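Local coordinates for protein endolytic peptidoglycan transglycosylase RlpA (Pseudomonas aeruginosa, PDB 6I05) that cleaves peptidoglycan as a lytic transglycosylase with a strong preference for naked glycan strands lacking stem peptides, and uses its SPOR domain to recognise denuded glycan, at residues G3-F11 against I65-V76; L24-S35 against H45-G53. One frame throughout, in Å; residues are numbered along the deposited sequence. Where two conformers were deposited one is given.

Contact 1: residues G3-F11 against I65-V76; sequences GLYLQVGAF and IRVANLGQPTLV
Ile65, in the last turn of helix 55-67, meets Val8 of the strand through two branches. Its CG2 lies 3.9 Å from Val8 CG1, and its CD1 touches Val8 CG2. Val8 CG1, swung opposite its own N (chi1 -173°), also rests against Leu70 O. At Gly71 the chain comes near Val8 O, and a water bridges that oxygen to Gln72 N. A second water joins Gln7 O, Gln72 O and Thr74 OG1. Pro73 CB packs on Leu6 CD1 and Val8 CG2. Thr74 then pairs with Gln7 through two nearly straight bonds, Gln7 N to Thr74 O at 2.8 Å and Thr74 N to Gln7 O at 2.9 Å. Leu75 brings CD2 to 4.1 Å from Leu6 CD2. Val76 N donates to Tyr5 O at 3.0 Å. The side chains of Val76 and Gln7 cross at about a right angle, with CG1 of Val76 3.6 Å from Gln7 CB. This pairing of first and last strands belongs to the βαββαβ (ferredoxin-like, RNP-type) fold of SPOR domains. Strand 74-76 thus forms one edge of the antiparallel sheet. Strand 42-52 flanks strand 4-11 on its other side, while helices 55-67 and 14-25 pack against Leu6 and Val8.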
loop_
_atom_site.group_PDB
_atom_site.type_symbol
_atom_site.label_atom_id
_atom_site.label_comp_id
_atom_site.label_asym_id
_atom_site.label_seq_id
_atom_site.Cartn_x
_atom_site.Cartn_y
_atom_site.Cartn_z
ATOM N N GLY A 3 -1.017 -9.869 11.929
ATOM C CA GLY A 3 -1.477 -9.610 10.576
ATOM C C GLY A 3 -0.383 -9.259 9.584
ATOM O O GLY A 3 0.725 -8.871 9.954
ATOM N N LEU A 4 -0.704 -9.388 8.302
ATOM C CA LEU A 4 0.244 -9.199 7.215
ATOM C C LEU A 4 -0.018 -7.863 6.525
ATOM O O LEU A 4 -1.161 -7.405 6.447
ATOM C CB LEU A 4 0.096 -10.348 6.220
ATOM C CG LEU A 4 0.388 -11.713 6.844
ATOM C CD1 LEU A 4 -0.011 -12.824 5.890
ATOM C CD2 LEU A 4 1.858 -11.832 7.216
ATOM N N TYR A 5 1.040 -7.244 5.998
ATOM C CA TYR A 5 0.919 -5.925 5.395
ATOM C C TYR A 5 1.591 -5.899 4.034
ATOM O O TYR A 5 2.618 -6.548 3.820
ATOM C CB TYR A 5 1.563 -4.853 6.273
ATOM C CG TYR A 5 0.840 -4.630 7.575
ATOM C CD1 TYR A 5 1.096 -5.426 8.677
ATOM C CD2 TYR A 5 -0.094 -3.614 7.703
ATOM C CE1 TYR A 5 0.436 -5.218 9.881
ATOM C CE2 TYR A 5 -0.762 -3.397 8.894
ATOM C CZ TYR A 5 -0.494 -4.200 9.979
ATOM O OH TYR A 5 -1.153 -3.970 11.162
ATOM N N LEU A 6 1.008 -5.123 3.122
ATOM C CA LEU A 6 1.582 -4.866 1.808
ATOM C C LEU A 6 1.916 -3.387 1.694
ATOM O O LEU A 6 1.241 -2.537 2.282
ATOM C CB LEU A 6 0.594 -5.212 0.688
ATOM C CG LEU A 6 0.291 -6.691 0.468
ATOM C CD1 LEU A 6 -0.906 -6.854 -0.453
ATOM C CD2 LEU A 6 1.519 -7.391 -0.102
ATOM N N GLN A 7 2.966 -3.088 0.933
ATOM C CA GLN A 7 3.264 -1.728 0.502
ATOM C C GLN A 7 3.090 -1.673 -1.008
ATOM O O GLN A 7 3.553 -2.566 -1.727
ATOM C CB GLN A 7 4.680 -1.305 0.888
ATOM C CG GLN A 7 5.045 0.098 0.422
ATOM C CD GLN A 7 6.251 0.641 1.152
ATOM O OE1 GLN A 7 6.302 0.625 2.382
ATOM N NE2 GLN A 7 7.238 1.113 0.399
ATOM N N VAL A 8 2.408 -0.634 -1.485
ATOM C CA VAL A 8 2.073 -0.522 -2.894
ATOM C C VAL A 8 2.842 0.595 -3.596
ATOM O O VAL A 8 3.044 0.525 -4.815
ATOM C CB VAL A 8 0.549 -0.367 -3.094
ATOM C CG1 VAL A 8 0.169 -0.425 -4.568
ATOM C CG2 VAL A 8 -0.194 -1.448 -2.310
ATOM N N GLY A 9 3.274 1.616 -2.871
ATOM C CA GLY A 9 4.085 2.670 -3.443
ATOM C C GLY A 9 4.656 3.513 -2.331
ATOM O O GLY A 9 4.265 3.402 -1.167
ATOM N N ALA A 10 5.587 4.372 -2.710
ATOM C CA ALA A 10 6.196 5.306 -1.780
ATOM C C ALA A 10 6.519 6.559 -2.576
ATOM O O ALA A 10 7.065 6.463 -3.678
ATOM C CB ALA A 10 7.464 4.705 -1.166
ATOM N N PHE A 11 6.154 7.719 -2.035
ATOM C CA PHE A 11 6.140 8.955 -2.804
ATOM C C PHE A 11 6.721 10.095 -1.986
ATOM O O PHE A 11 6.520 10.175 -0.776
ATOM C CB PHE A 11 4.707 9.345 -3.189
ATOM C CG PHE A 11 3.977 8.278 -3.945
ATOM C CD1 PHE A 11 3.234 7.321 -3.274
ATOM C CD2 PHE A 11 4.037 8.227 -5.331
ATOM C CE1 PHE A 11 2.566 6.327 -3.968
ATOM C CE2 PHE A 11 3.367 7.233 -6.033
ATOM C CZ PHE A 11 2.630 6.285 -5.346
ATOM N N ILE A 65 -4.504 -5.762 -7.050
ATOM C CA ILE A 65 -3.771 -4.516 -7.246
ATOM C C ILE A 65 -3.130 -4.488 -8.630
ATOM O O ILE A 65 -3.144 -3.456 -9.318
ATOM C CB ILE A 65 -2.744 -4.336 -6.112
ATOM C CG1 ILE A 65 -3.473 -4.076 -4.789
ATOM C CG2 ILE A 65 -1.750 -3.238 -6.451
ATOM C CD1 ILE A 65 -2.625 -4.321 -3.548
ATOM N N ARG A 66 -2.579 -5.623 -9.070
ATOM C CA ARG A 66 -1.990 -5.684 -10.402
ATOM C C ARG A 66 -3.048 -5.560 -11.496
ATOM O O ARG A 66 -2.823 -4.877 -12.500
ATOM C CB ARG A 66 -1.152 -6.955 -10.571
ATOM C CG ARG A 66 0.112 -6.973 -9.718
ATOM C CD ARG A 66 1.113 -7.994 -10.229
ATOM N NE ARG A 66 2.406 -7.854 -9.559
ATOM C CZ ARG A 66 2.761 -8.527 -8.468
ATOM N NH1 ARG A 66 1.923 -9.401 -7.919
ATOM N NH2 ARG A 66 3.960 -8.331 -7.929
ATOM N N VAL A 67 -4.212 -6.198 -11.320
ATOM C CA VAL A 67 -5.299 -6.051 -12.292
ATOM C C VAL A 67 -5.672 -4.586 -12.453
ATOM O O VAL A 67 -5.917 -4.111 -13.567
ATOM C CB VAL A 67 -6.521 -6.901 -11.891
ATOM C CG1 VAL A 67 -7.764 -6.526 -12.722
ATOM C CG2 VAL A 67 -6.220 -8.368 -12.043
ATOM N N ALA A 68 -5.713 -3.849 -11.342
ATOM C CA ALA A 68 -6.061 -2.437 -11.355
ATOM C C ALA A 68 -4.919 -1.552 -11.826
ATOM O O ALA A 68 -5.108 -0.336 -11.940
ATOM C CB ALA A 68 -6.504 -2.005 -9.956
ATOM N N ASN A 69 -3.746 -2.128 -12.086
ATOM C CA ASN A 69 -2.588 -1.389 -12.579
ATOM C C ASN A 69 -2.167 -0.288 -11.613
ATOM O O ASN A 69 -1.838 0.826 -12.020
ATOM C CB ASN A 69 -2.826 -0.849 -13.991
ATOM C CG ASN A 69 -1.543 -0.501 -14.702
ATOM O OD1 ASN A 69 -0.489 -1.053 -14.404
ATOM N ND2 ASN A 69 -1.624 0.425 -15.650
ATOM N N LEU A 70 -2.176 -0.600 -10.320
ATOM C CA LEU A 70 -1.917 0.400 -9.294
ATOM C C LEU A 70 -0.511 0.338 -8.714
ATOM O O LEU A 70 -0.154 1.204 -7.912
ATOM C CB LEU A 70 -2.965 0.318 -8.176
ATOM C CG LEU A 70 -4.361 0.795 -8.577
ATOM C CD1 LEU A 70 -5.358 0.573 -7.451
ATOM C CD2 LEU A 70 -4.329 2.262 -8.978
ATOM N N GLY A 71 0.301 -0.631 -9.105
ATOM C CA GLY A 71 1.667 -0.689 -8.641
ATOM C C GLY A 71 2.083 -2.117 -8.372
ATOM O O GLY A 71 1.365 -3.066 -8.679
ATOM N N GLN A 72 3.274 -2.262 -7.795
ATOM C CA GLN A 72 3.852 -3.571 -7.507
ATOM C C GLN A 72 3.779 -3.825 -6.009
ATOM O O GLN A 72 4.604 -3.303 -5.245
ATOM C CB GLN A 72 5.303 -3.635 -7.995
ATOM C CG GLN A 72 5.459 -3.571 -9.514
ATOM C CD GLN A 72 4.711 -4.676 -10.249
ATOM O OE1 GLN A 72 4.508 -5.772 -9.722
ATOM N NE2 GLN A 72 4.301 -4.389 -11.480
ATOM N N PRO A 73 2.809 -4.607 -5.544
ATOM C CA PRO A 73 2.574 -4.751 -4.102
ATOM C C PRO A 73 3.549 -5.754 -3.493
ATOM O O PRO A 73 3.641 -6.896 -3.947
ATOM C CB PRO A 73 1.134 -5.274 -4.047
ATOM C CG PRO A 73 0.957 -6.012 -5.347
ATOM C CD PRO A 73 1.842 -5.361 -6.360
ATOM N N THR A 74 4.262 -5.332 -2.450
ATOM C CA THR A 74 5.257 -6.161 -1.781
ATOM C C THR A 74 4.945 -6.282 -0.295
ATOM O O THR A 74 4.412 -5.363 0.314
ATOM C CB THR A 74 6.675 -5.596 -1.969
ATOM O OG1 THR A 74 6.741 -4.269 -1.431
ATOM C CG2 THR A 74 7.039 -5.547 -3.437
ATOM N N LEU A 75 5.280 -7.431 0.284
ATOM C CA LEU A 75 5.094 -7.627 1.717
ATOM C C LEU A 75 6.063 -6.759 2.504
ATOM O O LEU A 75 7.239 -6.631 2.145
ATOM C CB LEU A 75 5.322 -9.090 2.087
ATOM C CG LEU A 75 4.117 -10.003 1.879
ATOM C CD1 LEU A 75 4.551 -11.437 1.930
ATOM C CD2 LEU A 75 3.059 -9.744 2.948
ATOM N N VAL A 76 5.567 -6.171 3.599
ATOM C CA VAL A 76 6.378 -5.373 4.514
ATOM C C VAL A 76 5.983 -5.701 5.949
ATOM O O VAL A 76 4.864 -6.137 6.226
ATOM C CB VAL A 76 6.213 -3.854 4.281
ATOM C CG1 VAL A 76 6.793 -3.452 2.927
ATOM C CG2 VAL A 76 4.733 -3.427 4.444
HETATM O O HOH W 1 3.646 -8.378 6.649
HETATM O O HOH W 2 6.190 -1.933 -3.348
HETATM O O HOH W 3 4.659 0.108 -6.912
#

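Contact 2: residues L24-S35 against H45-G53; sequences LSGVTAAPVFIS and HRVRLGPIG
Arg46 turns back on Ser35 and binds it with its guanidinium as well as its backbone. Arg46 NH2 donates to Ser35 OG at 2.8 Å and Arg46 NE to Ser35 O at 3.2 Å, both partners lying near the guanidinium plane. A bend at chi3 (-53°) brings the group side-on to the neighbouring strand. Ser35 O also accepts from Arg46 N at 3.0 Å, and the two donors reach it from opposite faces of its carbonyl plane. The ladder of 32-39/42-52, the central hairpin of the fold, runs on through Phe33 and Arg48, where Arg48 N meets Phe33 O at 2.8 Å, and ends with Gly50 N on Pro31 O. Arg48 CB sits over one face of the Phe33 ring, 4.0 Å from its centroid, in a CH-pi contact. Gly50 O lies at the edge of this ring. On the helix side of the sheet Val32, Ile34, Val47 and Leu49 are apolar. Leu24 CD1 of the helix presses on Val47 CG1 at 3.6 Å, and Ala30 CB rests on Leu49 CD1. Arg48 NH2 lies 3.2 Å above the Arg46 plane, the two guanidiniums face to face with an offset. Arg48 NE donates to Gln7 OE1 of strand 4-11. The mixed face of Phe33, Ser35, Arg46 and Arg48 is thus ordered: Ser35 fixes Arg46 along the strand pair, and Gln7 positions Arg48 beside it.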
loop_
_atom_site.group_PDB
_atom_site.type_symbol
_atom_site.label_atom_id
_atom_site.label_comp_id
_atom_site.label_asym_id
_atom_site.label_seq_id
_atom_site.Cartn_x
_atom_site.Cartn_y
_atom_site.Cartn_z
ATOM N N LEU A 24 -6.750 2.560 -4.017
ATOM C CA LEU A 24 -6.678 1.221 -3.441
ATOM C C LEU A 24 -7.936 0.869 -2.667
ATOM O O LEU A 24 -8.336 -0.300 -2.629
ATOM C CB LEU A 24 -5.453 1.094 -2.540
ATOM C CG LEU A 24 -4.115 0.956 -3.265
ATOM C CD1 LEU A 24 -2.958 1.212 -2.307
ATOM C CD2 LEU A 24 -4.006 -0.423 -3.894
ATOM N N SER A 25 -8.574 1.859 -2.044
ATOM C CA SER A 25 -9.813 1.590 -1.330
ATOM C C SER A 25 -10.897 1.035 -2.243
ATOM O O SER A 25 -11.816 0.367 -1.762
ATOM C CB SER A 25 -10.282 2.854 -0.609
ATOM O OG SER A 25 -9.358 3.207 0.412
ATOM N N GLY A 26 -10.804 1.275 -3.547
ATOM C CA GLY A 26 -11.752 0.703 -4.478
ATOM C C GLY A 26 -11.454 -0.707 -4.925
ATOM O O GLY A 26 -12.270 -1.313 -5.624
ATOM N N VAL A 27 -10.314 -1.259 -4.520
ATOM C CA VAL A 27 -9.914 -2.586 -4.968
ATOM C C VAL A 27 -9.735 -3.583 -3.832
ATOM O O VAL A 27 -9.750 -4.799 -4.091
ATOM C CB VAL A 27 -8.660 -2.550 -5.869
ATOM C CG1 VAL A 27 -8.874 -1.601 -7.037
ATOM C CG2 VAL A 27 -7.431 -2.154 -5.071
ATOM N N THR A 28 -9.602 -3.139 -2.582
ATOM C CA THR A 28 -9.481 -4.022 -1.432
ATOM C C THR A 28 -10.367 -3.501 -0.315
ATOM O O THR A 28 -10.610 -2.295 -0.207
ATOM C CB THR A 28 -8.027 -4.105 -0.909
ATOM O OG1 THR A 28 -7.970 -4.956 0.247
ATOM C CG2 THR A 28 -7.484 -2.717 -0.537
ATOM N N ALA A 29 -10.848 -4.425 0.517
ATOM C CA ALA A 29 -11.528 -4.093 1.755
ATOM C C ALA A 29 -10.578 -3.965 2.941
ATOM O O ALA A 29 -11.011 -3.535 4.015
ATOM C CB ALA A 29 -12.583 -5.155 2.069
ATOM N N ALA A 30 -9.306 -4.319 2.781
ATOM C CA ALA A 30 -8.358 -4.159 3.873
ATOM C C ALA A 30 -8.104 -2.672 4.130
ATOM O O ALA A 30 -8.191 -1.852 3.208
ATOM C CB ALA A 30 -7.038 -4.839 3.531
ATOM N N PRO A 31 -7.781 -2.297 5.372
ATOM C CA PRO A 31 -7.456 -0.893 5.651
ATOM C C PRO A 31 -6.268 -0.452 4.816
ATOM O O PRO A 31 -5.297 -1.186 4.660
ATOM C CB PRO A 31 -7.103 -0.898 7.145
ATOM C CG PRO A 31 -7.764 -2.113 7.692
ATOM C CD PRO A 31 -7.700 -3.127 6.588
ATOM N N VAL A 32 -6.353 0.758 4.281
ATOM C CA VAL A 32 -5.280 1.367 3.505
ATOM C C VAL A 32 -4.825 2.602 4.265
ATOM O O VAL A 32 -5.657 3.378 4.748
ATOM C CB VAL A 32 -5.759 1.753 2.089
ATOM C CG1 VAL A 32 -4.598 2.236 1.241
ATOM C CG2 VAL A 32 -6.470 0.584 1.408
ATOM N N PHE A 33 -3.514 2.787 4.389
ATOM C CA PHE A 33 -3.011 3.886 5.196
ATOM C C PHE A 33 -1.682 4.352 4.633
ATOM O O PHE A 33 -1.025 3.647 3.866
ATOM C CB PHE A 33 -2.886 3.488 6.676
ATOM C CG PHE A 33 -1.973 2.320 6.927
ATOM C CD1 PHE A 33 -2.433 1.015 6.832
ATOM C CD2 PHE A 33 -0.646 2.536 7.283
ATOM C CE1 PHE A 33 -1.578 -0.052 7.088
ATOM C CE2 PHE A 33 0.202 1.477 7.535
ATOM C CZ PHE A 33 -0.263 0.181 7.437
ATOM N N ILE A 34 -1.285 5.547 5.040
ATOM C CA ILE A 34 -0.002 6.121 4.663
ATOM C C ILE A 34 0.875 6.160 5.900
ATOM O O ILE A 34 0.439 6.619 6.961
ATOM C CB ILE A 34 -0.171 7.521 4.053
ATOM C CG1 ILE A 34 -0.961 7.412 2.746
ATOM C CG2 ILE A 34 1.196 8.169 3.805
ATOM C CD1 ILE A 34 -1.505 8.729 2.242
ATOM N N SER A 35 2.092 5.652 5.776
ATOM C CA SER A 35 3.093 5.734 6.833
ATOM C C SER A 35 4.218 6.611 6.298
ATOM O O SER A 35 4.932 6.219 5.371
ATOM C CB SER A 35 3.604 4.345 7.208
ATOM O OG SER A 35 4.739 4.434 8.043
ATOM N N HIS A 45 6.440 9.060 1.801
ATOM C CA HIS A 45 5.064 8.694 2.131
ATOM C C HIS A 45 4.788 7.307 1.561
ATOM O O HIS A 45 4.604 7.156 0.350
ATOM C CB HIS A 45 4.088 9.707 1.534
ATOM C CG HIS A 45 4.333 11.109 1.984
ATOM N ND1 HIS A 45 3.982 11.554 3.240
ATOM C CD2 HIS A 45 4.887 12.166 1.348
ATOM C CE1 HIS A 45 4.313 12.826 3.360
ATOM N NE2 HIS A 45 4.870 13.219 2.230
ATOM N N ARG A 46 4.748 6.300 2.426
ATOM C CA ARG A 46 4.576 4.912 2.009
ATOM C C ARG A 46 3.111 4.529 2.100
ATOM O O ARG A 46 2.478 4.731 3.138
ATOM C CB ARG A 46 5.415 3.991 2.892
ATOM C CG ARG A 46 6.866 4.468 2.910
ATOM C CD ARG A 46 7.745 3.841 3.945
ATOM N NE ARG A 46 7.208 3.929 5.295
ATOM C CZ ARG A 46 7.778 3.318 6.319
ATOM N NH1 ARG A 46 8.898 2.632 6.119
ATOM N NH2 ARG A 46 7.230 3.366 7.519
ATOM N N VAL A 47 2.572 3.980 1.021
ATOM C CA VAL A 47 1.167 3.594 0.970
ATOM C C VAL A 47 1.082 2.101 1.236
ATOM O O VAL A 47 1.651 1.295 0.488
ATOM C CB VAL A 47 0.529 3.964 -0.376
ATOM C CG1 VAL A 47 -0.941 3.570 -0.387
ATOM C CG2 VAL A 47 0.687 5.457 -0.648
ATOM N N ARG A 48 0.388 1.730 2.308
ATOM C CA ARG A 48 0.367 0.369 2.810
ATOM C C ARG A 48 -1.063 -0.083 3.046
ATOM O O ARG A 48 -1.998 0.720 3.107
ATOM C CB ARG A 48 1.165 0.265 4.112
ATOM C CG ARG A 48 2.635 0.500 3.886
ATOM C CD ARG A 48 3.442 0.442 5.151
ATOM N NE ARG A 48 4.856 0.407 4.796
ATOM C CZ ARG A 48 5.841 0.140 5.640
ATOM N NH1 ARG A 48 5.587 -0.081 6.921
ATOM N NH2 ARG A 48 7.085 0.094 5.186
ATOM N N LEU A 49 -1.229 -1.393 3.179
ATOM C CA LEU A 49 -2.536 -1.910 3.550
ATOM C C LEU A 49 -2.387 -3.126 4.446
ATOM O O LEU A 49 -1.388 -3.847 4.392
ATOM C CB LEU A 49 -3.458 -2.138 2.356
ATOM C CG LEU A 49 -2.918 -3.195 1.427
ATOM C CD1 LEU A 49 -3.662 -4.482 1.648
ATOM C CD2 LEU A 49 -3.082 -2.750 -0.005
ATOM N N GLY A 50 -3.382 -3.316 5.300
ATOM C CA GLY A 50 -3.368 -4.379 6.267
ATOM C C GLY A 50 -3.912 -3.881 7.586
ATOM O O GLY A 50 -4.232 -2.698 7.729
ATOM N N PRO A 51 -4.008 -4.768 8.594
ATOM C CA PRO A 51 -3.482 -6.138 8.571
ATOM C C PRO A 51 -4.372 -7.124 7.824
ATOM O O PRO A 51 -5.597 -7.164 8.023
ATOM C CB PRO A 51 -3.434 -6.514 10.057
ATOM C CG PRO A 51 -4.502 -5.675 10.694
ATOM C CD PRO A 51 -4.516 -4.387 9.927
ATOM N N ILE A 52 -3.754 -7.943 6.989
ATOM C CA ILE A 52 -4.461 -8.970 6.237
ATOM C C ILE A 52 -4.368 -10.284 7.005
ATOM O O ILE A 52 -3.311 -10.632 7.553
ATOM C CB ILE A 52 -3.876 -9.069 4.817
ATOM C CG1 ILE A 52 -4.087 -7.742 4.078
ATOM C CG2 ILE A 52 -4.498 -10.223 4.064
ATOM C CD1 ILE A 52 -3.419 -7.675 2.729
ATOM N N GLY A 53 -5.479 -11.019 7.060
ATOM C CA GLY A 53 -5.576 -12.139 7.971
ATOM C C GLY A 53 -4.985 -13.452 7.508
ATOM O O GLY A 53 -4.937 -14.381 8.318
#

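Overall arrangement
Both contacts build the same four-stranded antiparallel sheet. Contact 1 joins the first strand to the last and so closes the long loop between them; contact 2 is nested within that loop and forms the 32-39/42-52 hairpin. Each pairs an inner strand with an outermost one, at opposite sheet edges. Strands 4-11 and 42-52 are neighbours, so the two contacts meet through backbone pairs such as Leu4 with Ile52 and Phe11 with His45. Each is partly buried and has apolar residues facing the helices, where Val8, Leu24, Ile65 and Leu49 come together. Their polar chemistry differs. Contact 1 adds bridging waters to a short ladder. Contact 2 has a longer ladder and direct arginine bonds.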